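Local atomic coordinates of putative uncharacterized protein (Neurospora crassa, PDB entry 3EUT), a protein that probably acts as a type III polyketide (pentaketide) synthase, an acyltransferase of the chalcone and stilbene synthase family. Residues H239-D244 and F365-N370. Sequence-based numbering, arbitrary orientation.
Sequences HDLGFD and FGPGIN. With DCR (icosanoic acid), chain E.
Leu-241, Pro-367 and Ile-369 form a buried apolar contact beside the bound icosanoic acid. It joins the start of strand 241-246 to the turn carrying Phe-Gly-Pro-Gly, which probably corresponds to the GFGPG loop of chalcone synthases. The thiolase-like fold places this turn between the antiparallel strands 359-366 and 370-378. Gly-366 and Asn-370 close it with two backbone hydrogen bonds. Leu-241 makes the largest share of the contact. Its CG is anti to the backbone N (chi1 -171°), which sends the isobutyl end over the Gly-366 to Pro-367 peptide. Leu-241 CD2 lies 3.5 Å from Gly-366 C. Leu-241 CD2 also meets Ile-369 CG1 at 4.1 Å, while Leu-241 CG lies 4.2 Å from Pro-367 CD. No direct hydrogen bond links the segments. Asp-240 OD1 hydrogen-bonds Ser-255 OG, and OD2 makes a salt bridge with Arg-257 NH1.

The ligand runs past the same region. Phe-243 turns one ring face to the alkyl chain, with C3 of icosanoic acid over the ring centre. Phe-243 CE2 also comes within 3.4 Å of ligand C5. Replacing this phenylalanine by alanine would probably deprive carbons C3 to C6 of their flat aromatic support and let the chain shift. Pro-367 CG faces carboxylate atom O2 of the ligand at 4.0 Å. Asn-116 of the second subunit packs against both Phe-243 and Pro-367.

The turn is held in an unusual shape: Gly-368 has backbone angles suited to glycine, and a cis peptide precedes Ile-369. One water bridges the backbones, donating to Leu-241 O at 2.6 Å and accepting from Gly-368 N at 2.8 Å.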
loop_
_atom_site.group_PDB
_atom_site.type_symbol
_atom_site.label_atom_id
_atom_site.label_comp_id
_atom_site.label_asym_id
_atom_site.label_seq_id
_atom_site.Cartn_x
_atom_site.Cartn_y
_atom_site.Cartn_z
ATOM N N HIS A 239 -11.028 9.088 -14.498
ATOM C CA HIS A 239 -12.471 9.214 -14.273
ATOM C C HIS A 239 -13.226 8.001 -14.794
ATOM O O HIS A 239 -14.424 7.841 -14.526
ATOM C CB HIS A 239 -12.987 10.481 -14.978
ATOM C CG HIS A 239 -12.647 10.533 -16.439
ATOM N ND1 HIS A 239 -11.345 10.582 -16.901
ATOM C CD2 HIS A 239 -13.435 10.515 -17.543
ATOM C CE1 HIS A 239 -11.350 10.605 -18.222
ATOM N NE2 HIS A 239 -12.605 10.570 -18.637
ATOM N N ASP A 240 -12.524 7.144 -15.531
ATOM C CA ASP A 240 -13.141 5.978 -16.150
ATOM C C ASP A 240 -13.244 4.764 -15.243
ATOM O O ASP A 240 -14.096 3.896 -15.450
ATOM C CB ASP A 240 -12.398 5.616 -17.433
ATOM C CG ASP A 240 -12.657 6.613 -18.544
ATOM O OD1 ASP A 240 -13.828 6.715 -18.972
ATOM O OD2 ASP A 240 -11.701 7.287 -18.985
ATOM N N LEU A 241 -12.399 4.720 -14.216
ATOM C CA LEU A 241 -12.217 3.501 -13.434
ATOM C C LEU A 241 -11.658 3.836 -12.064
ATOM O O LEU A 241 -10.626 4.485 -11.958
ATOM C CB LEU A 241 -11.288 2.549 -14.187
ATOM C CG LEU A 241 -11.085 1.109 -13.711
ATOM C CD1 LEU A 241 -12.418 0.385 -13.579
ATOM C CD2 LEU A 241 -10.191 0.405 -14.711
ATOM N N GLY A 242 -12.353 3.394 -11.021
ATOM C CA GLY A 242 -11.997 3.772 -9.653
ATOM C C GLY A 242 -12.860 3.127 -8.584
ATOM O O GLY A 242 -13.812 2.394 -8.881
ATOM N N PHE A 243 -12.532 3.428 -7.332
ATOM C CA PHE A 243 -13.142 2.786 -6.179
ATOM C C PHE A 243 -12.984 3.775 -5.026
ATOM O O PHE A 243 -11.932 3.829 -4.395
ATOM C CB PHE A 243 -12.419 1.454 -5.912
ATOM C CG PHE A 243 -13.254 0.403 -5.205
ATOM C CD1 PHE A 243 -12.663 -0.435 -4.251
ATOM C CD2 PHE A 243 -14.598 0.204 -5.526
ATOM C CE1 PHE A 243 -13.402 -1.433 -3.608
ATOM C CE2 PHE A 243 -15.345 -0.785 -4.892
ATOM C CZ PHE A 243 -14.748 -1.610 -3.931
ATOM N N ASP A 244 -14.016 4.585 -4.791
ATOM C CA ASP A 244 -13.917 5.762 -3.902
ATOM C C ASP A 244 -14.403 5.441 -2.492
ATOM O O ASP A 244 -15.487 4.873 -2.334
ATOM C CB ASP A 244 -14.735 6.942 -4.456
ATOM C CG ASP A 244 -14.322 7.367 -5.879
ATOM O OD1 ASP A 244 -13.174 7.142 -6.313
ATOM O OD2 ASP A 244 -15.172 7.943 -6.582
ATOM N N PHE A 365 -5.549 -4.984 -16.208
ATOM C CA PHE A 365 -5.849 -3.553 -16.191
ATOM C C PHE A 365 -6.519 -3.236 -14.880
ATOM O O PHE A 365 -7.246 -4.086 -14.337
ATOM C CB PHE A 365 -6.838 -3.196 -17.305
ATOM C CG PHE A 365 -6.336 -3.504 -18.681
ATOM C CD1 PHE A 365 -5.704 -2.523 -19.435
ATOM C CD2 PHE A 365 -6.485 -4.788 -19.222
ATOM C CE1 PHE A 365 -5.218 -2.816 -20.716
ATOM C CE2 PHE A 365 -6.005 -5.086 -20.493
ATOM C CZ PHE A 365 -5.370 -4.097 -21.243
ATOM N N GLY A 366 -6.322 -2.008 -14.398
ATOM C CA GLY A 366 -6.964 -1.548 -13.163
ATOM C C GLY A 366 -7.052 -0.030 -13.128
ATOM O O GLY A 366 -6.672 0.614 -14.091
ATOM N N PRO A 367 -7.602 0.543 -12.032
ATOM C CA PRO A 367 -7.670 1.998 -11.838
ATOM C C PRO A 367 -6.370 2.731 -12.216
ATOM O O PRO A 367 -5.271 2.309 -11.813
ATOM C CB PRO A 367 -7.915 2.126 -10.335
ATOM C CG PRO A 367 -8.721 0.921 -9.994
ATOM C CD PRO A 367 -8.240 -0.190 -10.916
ATOM N N GLY A 368 -6.503 3.826 -12.967
ATOM C CA GLY A 368 -5.339 4.574 -13.439
ATOM C C GLY A 368 -5.615 5.351 -14.717
ATOM O O GLY A 368 -5.549 6.568 -14.696
ATOM N N ILE A 369 -5.917 4.679 -15.829
ATOM C CA ILE A 369 -5.951 3.210 -15.936
ATOM C C ILE A 369 -4.524 2.676 -16.008
ATOM O O ILE A 369 -3.750 3.159 -16.829
ATOM C CB ILE A 369 -6.747 2.740 -17.182
ATOM C CG1 ILE A 369 -8.235 3.126 -17.054
ATOM C CG2 ILE A 369 -6.573 1.205 -17.394
ATOM C CD1 ILE A 369 -9.034 3.060 -18.364
ATOM N N ASN A 370 -4.194 1.712 -15.144
ATOM C CA ASN A 370 -2.895 1.018 -15.159
ATOM C C ASN A 370 -2.956 -0.266 -15.974
ATOM O O ASN A 370 -3.916 -1.040 -15.878
ATOM C CB ASN A 370 -2.405 0.672 -13.736
ATOM C CG ASN A 370 -2.147 1.901 -12.865
ATOM O OD1 ASN A 370 -2.353 3.037 -13.271
ATOM N ND2 ASN A 370 -1.683 1.658 -11.640
HETATM O O1 DCR E . -12.639 -0.645 -9.186
HETATM C C1 DCR E . -12.225 -1.743 -8.726
HETATM O O2 DCR E . -11.008 -2.002 -8.565
HETATM C C2 DCR E . -13.247 -2.804 -8.372
HETATM C C3 DCR E . -13.008 -3.447 -7.004
HETATM C C4 DCR E . -14.141 -4.384 -6.559
HETATM C C5 DCR E . -15.525 -3.744 -6.639
HETATM C C6 DCR E . -16.555 -4.363 -5.694
HETATM C C7 DCR E . -17.981 -4.052 -6.154
HETATM C C8 DCR E . -19.073 -4.693 -5.299
HETATM C C9 DCR E . -19.660 -5.900 -6.022
HETATM C C10 DCR E . -20.769 -6.592 -5.239
HETATM C C11 DCR E . -20.925 -8.029 -5.726
HETATM C C12 DCR E . -22.360 -8.517 -5.593
HETATM C C13 DCR E . -22.502 -9.506 -4.450
HETATM C C14 DCR E . -23.422 -10.686 -4.754
HETATM C C15 DCR E . -23.414 -11.643 -3.567
HETATM C C16 DCR E . -24.686 -11.620 -2.719
HETATM C C17 DCR E . -24.421 -11.275 -1.251
HETATM C C18 DCR E . -23.451 -12.207 -0.533
HETATM C C19 DCR E . -23.499 -11.939 0.963
HETATM C C20 DCR E . -22.124 -11.844 1.579
HETATM O O HOH W 1 -8.946 4.923 -13.838
#